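Local coordinates for protein biotin transporter BioY (Lactococcus lactis subsp. cremoris, PDB 4DVE) that binds biotin within the membrane and probably delivers it to an energy-coupling factor (ECF) ABC transporter for uptake into the cell, at residues L20-F25 with G191-Y196; F129-I134 with L179-V184; V146-L151 with L160-S165. All blocks are in the same frame, centred on the assembly; numbering follows the deposited sequence.

Contact 1 (L20-F25 with G191-Y196); sequences LTYSAF and GGFELY. With BNG (nonyl beta-D-glucopyranoside), chain E.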
loop_
_atom_site.group_PDB
_atom_site.type_symbol
_atom_site.label_atom_id
_atom_site.label_comp_id
_atom_site.label_asym_id
_atom_site.label_seq_id
_atom_site.Cartn_x
_atom_site.Cartn_y
_atom_site.Cartn_z
ATOM N N LEU A 20 -2.569 -10.531 15.668
ATOM C CA LEU A 20 -1.436 -9.746 16.126
ATOM C C LEU A 20 -0.154 -10.098 15.378
ATOM O O LEU A 20 0.541 -9.207 14.866
ATOM C CB LEU A 20 -1.242 -9.927 17.627
ATOM C CG LEU A 20 -0.031 -9.202 18.232
ATOM C CD1 LEU A 20 -0.217 -7.694 18.082
ATOM C CD2 LEU A 20 0.194 -9.573 19.690
ATOM N N THR A 21 0.135 -11.394 15.292
ATOM C CA THR A 21 1.317 -11.899 14.583
ATOM C C THR A 21 1.366 -11.462 13.121
ATOM O O THR A 21 2.359 -10.879 12.673
ATOM C CB THR A 21 1.390 -13.448 14.680
ATOM O OG1 THR A 21 1.520 -13.806 16.049
ATOM C CG2 THR A 21 2.581 -14.039 13.884
ATOM N N TYR A 22 0.276 -11.712 12.400
ATOM C CA TYR A 22 0.152 -11.322 10.989
ATOM C C TYR A 22 0.200 -9.816 10.758
ATOM O O TYR A 22 0.829 -9.334 9.804
ATOM C CB TYR A 22 -1.172 -11.831 10.418
ATOM C CG TYR A 22 -1.358 -13.335 10.332
ATOM C CD1 TYR A 22 -0.276 -14.221 10.277
ATOM C CD2 TYR A 22 -2.644 -13.861 10.233
ATOM C CE1 TYR A 22 -0.484 -15.602 10.156
ATOM C CE2 TYR A 22 -2.863 -15.213 10.082
ATOM C CZ TYR A 22 -1.788 -16.084 10.044
ATOM O OH TYR A 22 -2.066 -17.427 9.915
ATOM N N SER A 23 -0.484 -9.071 11.616
ATOM C CA SER A 23 -0.487 -7.626 11.511
ATOM C C SER A 23 0.912 -7.053 11.767
ATOM O O SER A 23 1.360 -6.170 11.042
ATOM C CB SER A 23 -1.517 -7.038 12.471
ATOM O OG SER A 23 -2.823 -7.407 12.049
ATOM N N ALA A 24 1.601 -7.581 12.786
ATOM C CA ALA A 24 2.975 -7.176 13.083
ATOM C C ALA A 24 3.889 -7.546 11.929
ATOM O O ALA A 24 4.695 -6.726 11.509
ATOM C CB ALA A 24 3.471 -7.761 14.404
ATOM N N PHE A 25 3.732 -8.755 11.379
ATOM C CA PHE A 25 4.521 -9.148 10.205
ATOM C C PHE A 25 4.346 -8.218 8.985
ATOM O O PHE A 25 5.315 -7.898 8.286
ATOM C CB PHE A 25 4.246 -10.596 9.788
ATOM C CG PHE A 25 5.021 -11.007 8.570
ATOM C CD1 PHE A 25 6.279 -11.573 8.688
ATOM C CD2 PHE A 25 4.512 -10.771 7.291
ATOM C CE1 PHE A 25 7.010 -11.929 7.557
ATOM C CE2 PHE A 25 5.241 -11.114 6.163
ATOM C CZ PHE A 25 6.488 -11.700 6.298
ATOM N N GLY A 191 -4.314 -20.816 4.743
ATOM C CA GLY A 191 -5.524 -21.439 5.288
ATOM C C GLY A 191 -6.806 -20.634 5.143
ATOM O O GLY A 191 -7.554 -20.825 4.158
ATOM N N GLY A 192 -7.071 -19.721 6.083
ATOM C CA GLY A 192 -6.082 -19.176 7.045
ATOM C C GLY A 192 -6.242 -17.642 7.196
ATOM O O GLY A 192 -5.962 -17.070 8.241
ATOM N N PHE A 193 -6.710 -16.992 6.141
ATOM C CA PHE A 193 -6.980 -15.547 6.159
ATOM C C PHE A 193 -8.452 -15.266 5.974
ATOM O O PHE A 193 -8.881 -14.116 5.902
ATOM C CB PHE A 193 -6.123 -14.891 5.095
ATOM C CG PHE A 193 -4.678 -14.906 5.450
ATOM C CD1 PHE A 193 -3.859 -15.950 5.046
ATOM C CD2 PHE A 193 -4.162 -13.937 6.271
ATOM C CE1 PHE A 193 -2.524 -15.972 5.406
ATOM C CE2 PHE A 193 -2.831 -13.951 6.639
ATOM C CZ PHE A 193 -2.009 -14.978 6.210
ATOM N N GLU A 194 -9.214 -16.354 5.949
ATOM C CA GLU A 194 -10.645 -16.360 5.723
ATOM C C GLU A 194 -11.400 -15.540 6.780
ATOM O O GLU A 194 -12.409 -14.890 6.467
ATOM C CB GLU A 194 -11.092 -17.839 5.688
ATOM C CG GLU A 194 -12.488 -18.161 6.159
ATOM C CD GLU A 194 -12.709 -18.024 7.649
ATOM O OE1 GLU A 194 -11.880 -18.473 8.472
ATOM O OE2 GLU A 194 -13.768 -17.457 7.997
ATOM N N LEU A 195 -10.891 -15.545 8.015
ATOM C CA LEU A 195 -11.473 -14.787 9.125
ATOM C C LEU A 195 -11.660 -13.308 8.735
ATOM O O LEU A 195 -12.670 -12.697 9.097
ATOM C CB LEU A 195 -10.560 -14.864 10.368
ATOM C CG LEU A 195 -10.966 -14.193 11.697
ATOM C CD1 LEU A 195 -12.332 -14.678 12.171
ATOM C CD2 LEU A 195 -9.907 -14.386 12.803
ATOM N N TYR A 196 -10.692 -12.746 8.005
ATOM C CA TYR A 196 -10.685 -11.300 7.726
ATOM C C TYR A 196 -11.657 -10.868 6.630
ATOM O O TYR A 196 -11.850 -9.668 6.425
ATOM C CB TYR A 196 -9.241 -10.815 7.442
ATOM C CG TYR A 196 -8.315 -11.304 8.530
ATOM C CD1 TYR A 196 -8.512 -10.933 9.857
ATOM C CD2 TYR A 196 -7.350 -12.270 8.265
ATOM C CE1 TYR A 196 -7.728 -11.470 10.880
ATOM C CE2 TYR A 196 -6.570 -12.820 9.282
ATOM C CZ TYR A 196 -6.746 -12.410 10.588
ATOM O OH TYR A 196 -5.953 -12.961 11.600
HETATM C C1 BNG E . 2.281 -3.488 15.088
HETATM C C2 BNG E . 1.034 -4.064 14.427
HETATM C C3 BNG E . -0.198 -3.838 15.296
HETATM C C4 BNG E . 0.060 -4.274 16.733
HETATM C C5 BNG E . 1.365 -3.685 17.256
HETATM C C6 BNG E . 1.662 -4.180 18.666
HETATM C "C1'" BNG E . 4.634 -3.374 14.921
HETATM C "C2'" BNG E . 5.807 -4.152 14.338
HETATM C "C3'" BNG E . 7.025 -3.252 14.163
HETATM C "C4'" BNG E . 8.119 -3.961 13.371
HETATM C "C5'" BNG E . 9.371 -3.099 13.278
HETATM C "C6'" BNG E . 10.370 -3.693 12.290
HETATM C "C7'" BNG E . 11.730 -3.016 12.417
HETATM C "C8'" BNG E . 12.650 -3.422 11.272
HETATM C "C9'" BNG E . 12.753 -4.928 11.166
HETATM O O1 BNG E . 3.425 -3.799 14.295
HETATM O O2 BNG E . 0.839 -3.443 13.152
HETATM O O3 BNG E . -1.301 -4.582 14.763
HETATM O O4 BNG E . -1.024 -3.843 17.564
HETATM O O5 BNG E . 2.435 -4.053 16.387
HETATM O O6 BNG E . 3.047 -3.971 18.964
#

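Contact 2 (F129-I134 with L179-V184); sequences FGELII and LTVVIV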
loop_
_atom_site.group_PDB
_atom_site.type_symbol
_atom_site.label_atom_id
_atom_site.label_comp_id
_atom_site.label_asym_id
_atom_site.label_seq_id
_atom_site.Cartn_x
_atom_site.Cartn_y
_atom_site.Cartn_z
ATOM N N PHE A 129 -8.304 -12.141 -11.694
ATOM C CA PHE A 129 -8.272 -10.938 -12.530
ATOM C C PHE A 129 -9.089 -9.798 -11.908
ATOM O O PHE A 129 -8.627 -8.658 -11.912
ATOM C CB PHE A 129 -8.706 -11.176 -13.987
ATOM C CG PHE A 129 -8.391 -10.007 -14.893
ATOM C CD1 PHE A 129 -7.074 -9.598 -15.083
ATOM C CD2 PHE A 129 -9.403 -9.300 -15.527
ATOM C CE1 PHE A 129 -6.764 -8.513 -15.899
ATOM C CE2 PHE A 129 -9.103 -8.211 -16.333
ATOM C CZ PHE A 129 -7.781 -7.814 -16.521
ATOM N N GLY A 130 -10.283 -10.111 -11.393
ATOM C CA GLY A 130 -11.041 -9.179 -10.546
ATOM C C GLY A 130 -10.204 -8.610 -9.389
ATOM O O GLY A 130 -10.180 -7.402 -9.152
ATOM N N GLU A 131 -9.486 -9.472 -8.690
ATOM C CA GLU A 131 -8.642 -9.021 -7.598
ATOM C C GLU A 131 -7.568 -8.042 -8.101
ATOM O O GLU A 131 -7.321 -7.003 -7.461
ATOM C CB GLU A 131 -7.979 -10.208 -6.888
ATOM C CG GLU A 131 -7.088 -9.842 -5.693
ATOM C CD GLU A 131 -7.069 -10.928 -4.621
ATOM O OE1 GLU A 131 -6.384 -10.775 -3.573
ATOM O OE2 GLU A 131 -7.747 -11.958 -4.820
ATOM N N LEU A 132 -6.948 -8.375 -9.234
ATOM C CA LEU A 132 -5.899 -7.544 -9.825
ATOM C C LEU A 132 -6.446 -6.154 -10.194
ATOM O O LEU A 132 -5.792 -5.146 -9.968
ATOM C CB LEU A 132 -5.261 -8.219 -11.059
ATOM C CG LEU A 132 -4.183 -7.410 -11.810
ATOM C CD1 LEU A 132 -3.046 -6.956 -10.887
ATOM C CD2 LEU A 132 -3.629 -8.195 -13.006
ATOM N N ILE A 133 -7.656 -6.116 -10.731
ATOM C CA ILE A 133 -8.253 -4.848 -11.092
ATOM C C ILE A 133 -8.540 -3.991 -9.849
ATOM O O ILE A 133 -8.304 -2.789 -9.871
ATOM C CB ILE A 133 -9.514 -5.036 -11.955
ATOM C CG1 ILE A 133 -9.146 -5.696 -13.303
ATOM C CG2 ILE A 133 -10.230 -3.699 -12.149
ATOM C CD1 ILE A 133 -7.961 -5.062 -14.036
ATOM N N ILE A 134 -9.040 -4.604 -8.778
ATOM C CA ILE A 134 -9.246 -3.891 -7.500
ATOM C C ILE A 134 -7.920 -3.349 -6.952
ATOM O O ILE A 134 -7.826 -2.176 -6.512
ATOM C CB ILE A 134 -9.966 -4.786 -6.456
ATOM C CG1 ILE A 134 -11.388 -5.097 -6.932
ATOM C CG2 ILE A 134 -9.997 -4.135 -5.060
ATOM C CD1 ILE A 134 -11.972 -6.339 -6.256
ATOM N N LEU A 179 2.360 -8.956 -8.757
ATOM C CA LEU A 179 3.048 -9.775 -7.749
ATOM C C LEU A 179 2.226 -9.832 -6.463
ATOM O O LEU A 179 2.214 -10.864 -5.772
ATOM C CB LEU A 179 4.452 -9.229 -7.443
ATOM C CG LEU A 179 5.500 -9.468 -8.533
ATOM C CD1 LEU A 179 6.745 -8.606 -8.302
ATOM C CD2 LEU A 179 5.856 -10.954 -8.583
ATOM N N THR A 180 1.573 -8.711 -6.133
ATOM C CA THR A 180 0.652 -8.665 -4.986
ATOM C C THR A 180 -0.435 -9.741 -5.093
ATOM O O THR A 180 -0.636 -10.525 -4.164
ATOM C CB THR A 180 0.009 -7.271 -4.802
ATOM O OG1 THR A 180 1.005 -6.331 -4.348
ATOM C CG2 THR A 180 -1.154 -7.326 -3.785
ATOM N N VAL A 181 -1.113 -9.801 -6.230
ATOM C CA VAL A 181 -2.189 -10.776 -6.404
ATOM C C VAL A 181 -1.641 -12.209 -6.322
ATOM O O VAL A 181 -2.188 -13.046 -5.577
ATOM C CB VAL A 181 -3.008 -10.524 -7.676
ATOM C CG1 VAL A 181 -4.104 -11.603 -7.864
ATOM C CG2 VAL A 181 -3.619 -9.127 -7.608
ATOM N N VAL A 182 -0.538 -12.475 -7.030
ATOM C CA VAL A 182 0.091 -13.806 -6.996
ATOM C C VAL A 182 0.471 -14.213 -5.560
ATOM O O VAL A 182 0.098 -15.296 -5.086
ATOM C CB VAL A 182 1.363 -13.876 -7.884
ATOM C CG1 VAL A 182 2.046 -15.228 -7.726
ATOM C CG2 VAL A 182 1.019 -13.628 -9.358
ATOM N N ILE A 183 1.205 -13.341 -4.870
ATOM C CA ILE A 183 1.653 -13.616 -3.502
ATOM C C ILE A 183 0.484 -13.793 -2.515
ATOM O O ILE A 183 0.426 -14.811 -1.785
ATOM C CB ILE A 183 2.631 -12.553 -3.004
ATOM C CG1 ILE A 183 3.961 -12.656 -3.763
ATOM C CG2 ILE A 183 2.912 -12.686 -1.512
ATOM C CD1 ILE A 183 4.817 -11.398 -3.597
ATOM N N VAL A 184 -0.465 -12.854 -2.512
ATOM C CA VAL A 184 -1.550 -12.944 -1.546
ATOM C C VAL A 184 -2.486 -14.130 -1.805
ATOM O O VAL A 184 -2.910 -14.771 -0.834
ATOM C CB VAL A 184 -2.345 -11.638 -1.287
ATOM C CG1 VAL A 184 -1.423 -10.430 -1.194
ATOM C CG2 VAL A 184 -3.439 -11.457 -2.295
#

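Contact 3 (V146-L151 with L160-S165); sequences VGAIWL and LTSLIS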
loop_
_atom_site.group_PDB
_atom_site.type_symbol
_atom_site.label_atom_id
_atom_site.label_comp_id
_atom_site.label_asym_id
_atom_site.label_seq_id
_atom_site.Cartn_x
_atom_site.Cartn_y
_atom_site.Cartn_z
ATOM N N VAL A 146 -3.795 10.819 -6.244
ATOM C CA VAL A 146 -3.672 11.692 -5.064
ATOM C C VAL A 146 -2.234 12.239 -4.912
ATOM O O VAL A 146 -2.036 13.418 -4.599
ATOM C CB VAL A 146 -4.135 11.002 -3.743
ATOM C CG1 VAL A 146 -3.954 11.929 -2.536
ATOM C CG2 VAL A 146 -5.615 10.569 -3.855
ATOM N N GLY A 147 -1.251 11.369 -5.092
ATOM C CA GLY A 147 0.153 11.749 -5.061
ATOM C C GLY A 147 0.497 12.860 -6.055
ATOM O O GLY A 147 1.195 13.818 -5.689
ATOM N N ALA A 148 0.002 12.718 -7.288
ATOM C CA ALA A 148 0.226 13.671 -8.371
ATOM C C ALA A 148 -0.413 15.033 -8.079
ATOM O O ALA A 148 0.185 16.101 -8.346
ATOM C CB ALA A 148 -0.288 13.098 -9.706
ATOM N N ILE A 149 -1.603 15.015 -7.482
ATOM C CA ILE A 149 -2.280 16.264 -7.126
ATOM C C ILE A 149 -1.545 16.994 -6.016
ATOM O O ILE A 149 -1.302 18.224 -6.079
ATOM C CB ILE A 149 -3.748 16.011 -6.758
ATOM C CG1 ILE A 149 -4.511 15.562 -7.995
ATOM C CG2 ILE A 149 -4.440 17.263 -6.204
ATOM C CD1 ILE A 149 -5.849 14.960 -7.619
ATOM N N TRP A 150 -1.176 16.251 -4.993
ATOM C CA TRP A 150 -0.430 16.819 -3.887
ATOM C C TRP A 150 0.886 17.403 -4.343
ATOM O O TRP A 150 1.227 18.532 -3.994
ATOM C CB TRP A 150 -0.181 15.753 -2.855
ATOM C CG TRP A 150 0.607 16.212 -1.674
ATOM C CD1 TRP A 150 1.973 16.451 -1.582
ATOM C CD2 TRP A 150 0.098 16.412 -0.332
ATOM N NE1 TRP A 150 2.324 16.839 -0.319
ATOM C CE2 TRP A 150 1.242 16.818 0.487
ATOM C CE3 TRP A 150 -1.154 16.285 0.267
ATOM C CZ2 TRP A 150 1.110 17.083 1.847
ATOM C CZ3 TRP A 150 -1.274 16.560 1.639
ATOM C CH2 TRP A 150 -0.168 16.953 2.408
ATOM N N LEU A 151 1.613 16.637 -5.148
ATOM C CA LEU A 151 2.852 17.098 -5.736
ATOM C C LEU A 151 2.713 18.434 -6.474
ATOM O O LEU A 151 3.519 19.335 -6.277
ATOM C CB LEU A 151 3.416 16.032 -6.673
ATOM C CG LEU A 151 4.698 16.391 -7.417
ATOM C CD1 LEU A 151 5.881 16.627 -6.464
ATOM C CD2 LEU A 151 4.953 15.327 -8.481
ATOM N N LEU A 160 -0.995 19.213 -15.013
ATOM C CA LEU A 160 -0.823 18.380 -16.200
ATOM C C LEU A 160 0.561 17.764 -16.248
ATOM O O LEU A 160 0.727 16.602 -16.607
ATOM C CB LEU A 160 -1.036 19.195 -17.477
ATOM C CG LEU A 160 -1.012 18.411 -18.795
ATOM C CD1 LEU A 160 -2.072 17.317 -18.773
ATOM C CD2 LEU A 160 -1.222 19.369 -19.980
ATOM N N THR A 161 1.554 18.551 -15.876
ATOM C CA THR A 161 2.927 18.074 -15.815
ATOM C C THR A 161 3.123 16.991 -14.767
ATOM O O THR A 161 3.827 16.017 -14.994
ATOM C CB THR A 161 3.847 19.266 -15.527
ATOM O OG1 THR A 161 3.691 20.170 -16.602
ATOM C CG2 THR A 161 5.305 18.867 -15.381
ATOM N N SER A 162 2.517 17.187 -13.613
ATOM C CA SER A 162 2.597 16.208 -12.540
ATOM C C SER A 162 1.908 14.897 -12.948
ATOM O O SER A 162 2.474 13.810 -12.772
ATOM C CB SER A 162 1.946 16.768 -11.280
ATOM O OG SER A 162 2.086 15.847 -10.222
ATOM N N LEU A 163 0.704 15.005 -13.514
ATOM C CA LEU A 163 -0.049 13.825 -13.903
ATOM C C LEU A 163 0.679 13.003 -14.973
ATOM O O LEU A 163 0.778 11.771 -14.868
ATOM C CB LEU A 163 -1.443 14.217 -14.408
ATOM C CG LEU A 163 -2.398 14.699 -13.324
ATOM C CD1 LEU A 163 -3.596 15.409 -13.993
ATOM C CD2 LEU A 163 -2.842 13.518 -12.461
ATOM N N ILE A 164 1.199 13.683 -15.980
ATOM C CA ILE A 164 1.958 13.022 -17.044
ATOM C C ILE A 164 3.275 12.398 -16.551
ATOM O O ILE A 164 3.619 11.267 -16.941
ATOM C CB ILE A 164 2.243 13.987 -18.211
ATOM C CG1 ILE A 164 0.948 14.300 -18.957
ATOM C CG2 ILE A 164 3.249 13.374 -19.174
ATOM C CD1 ILE A 164 1.118 15.380 -20.026
ATOM N N SER A 165 3.984 13.117 -15.687
ATOM C CA SER A 165 5.236 12.633 -15.100
ATOM C C SER A 165 5.011 11.352 -14.277
ATOM O O SER A 165 5.885 10.473 -14.218
ATOM C CB SER A 165 5.874 13.706 -14.205
ATOM O OG SER A 165 6.229 14.842 -14.961
#

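Contact 1 (L20-F25 with G191-Y196)
Tyr-196 OH is hydrogen-bonded to Thr-19 OG1, one residue ahead of segment 20-25. Tyr-196 OH also lies 3.7 Å from Tyr-22 CD2, so the phenol end of Tyr-196 meets helix 13-33 at two points. The side chains of Tyr-22 and Tyr-196 cross at about a right angle. The main apolar partner of Tyr-22 is Phe-193. Tyr-22 CG stands opposite its carbonyl carbon (chi1 -65°), which carries the ring from the helix toward residues 191-196. There it forms an offset stack with Phe-193, with ring centroids 4.7 Å apart and planes inclined by 30°. Phe-193 CE2 sits 3.6 Å from Tyr-22 CD2, over one face of the tyrosine ring and displaced toward its rim. Leu-62 of helix 52-80 touches both tyrosines.

The helix surface turned from this tail holds a nonyl glucoside. Leu-20 CD1 is 3.7 Å from sugar atom C4, and Ala-24 CA is 3.6 Å from the glycosidic O1. Ser-23 O takes a weak hydrogen bond from sugar O2 at 3.5 Å, and Ser-70 OG and Thr-27 OG1 also hydrogen-bond to Ser-23 O. Ala-24 and Ala-28 fit the AxxxA pattern by which the first helix of S components meets the T component, so the detergent probably covers part of that docking surface.

With an alanine in place of Tyr-22, the Phe-193 ring would probably lose its stacking partner, and a gap would open between helix and tail beside Tyr-196. The tail following helix 170-189 is thus held to the first helix by aromatic dispersion, and a polar tie is added by Tyr-196 OH to Thr-19 OG1. Such a join is consistent with a contact that is only partly buried.

Contact 2 (F129-I134 with L179-V184)
Val-181 packs against Glu-131 and Leu-132 where two helices of the all-helical S-component bundle cross steeply. The segment axes lie 9.5 Å apart, with 130° between their N-to-C directions. The tight part is centred on Val-181. Val-181 CG2 comes within 3.6 Å of Leu-132 CA, close enough to touch the helix backbone itself, and 3.9 Å from Leu-132 CB. The other methyl, Val-181 CG1, slides alongside the glutamate stem, 4.1 Å from Glu-131 CG. Around this point the residues are largely buried, and Leu-117 of helix 100-119 also covers Glu-131.

The far sides of the two helices are quite different. Phe-129, Ile-133 and Leu-179 point away from the contact and are exposed. Ile-133 CG1 lies over the Phe-129 ring, 3.9 Å above its plane, so these two pack on each other and not across the helices.

The buried carboxylate is paid for by two arginines near the end of helix 170-189. Glu-131 OE2 forms a salt bridge with Arg-185, and OE1 forms one with Arg-188. These charges probably favour the ionised glutamate. Its first torsion (chi1 -179°) sends the chain out across the interface. The carboxylate ends beside Val-184, whose CG2 sits 3.3 Å from Glu-131 OE1.

Contact 3 (V146-L151 with L160-S165)
Ser-162 holds OG on the far side of CB from its own nitrogen (chi1 -177°), and this turns the hydroxyl onto Ala-148 O. Leu-151 extends with a similar first torsion, bringing CD2 to the same hydroxyl. Ser-162 OG donates to Ala-148 O at 2.7 Å. The approach is well to the side of the carbonyl, with a C=O...OG angle of 114°, and the donor is slightly tilted from the carbonyl plane. The acceptor is a backbone carbonyl. Leu-151 CD2 lies 3.4 Å from Ser-162 OG and gives the polar group an apolar neighbour. Ala-148 CB is 3.7 Å from Ser-162 OG.

The two segments are the arms of a helical hairpin, joined by a short turn between helix 128-155 and helix 159-165. Their axes are 8.5 Å apart at an angle of 144°. The small side chains of Ala-148 and Ser-162 allow this approach, and their CA atoms are only 5.4 Å apart. Leu-163 points along the flank at its root but reaches in at its tip, where CD2 meets Ala-148 CB at 3.8 Å. Phe-145, one turn earlier on helix 128-155, also touches Leu-163.

On the side away from residues 160-165, Trp-150 NE1 is hydrogen-bonded to Gly-97 O. Leu-151 also touches Pro-98. The Leu-151 side chain is about 9 Å from bound biotin, and Asp-144 of the same helix belongs to the biotin pocket. Toward the end of the short helix, Ser-165 OG turns back to Thr-161 O at 2.7 Å. Ser-165 N bonds to this oxygen too, and the two donors reach it from opposite faces of the carbonyl plane.

Starting from the N terminus, helix 13-33 supplies the first half of contact 1. The chain then runs through helices 52-80 and 100-119 to helix 128-155, whose early part opens contact 2 and whose later part opens contact 3. Contact 3 closes first, after a short turn, on helix 159-165. Helix 170-189 then closes contact 2, and the tail beyond it closes contact 1. The three loops are concentric and none cross. Contacts 1 and 2 lie fairly close, with nearest atoms about 6 Å apart. Contact 3 lies across the chain's centre from contact 1, their centres about 35 Å apart.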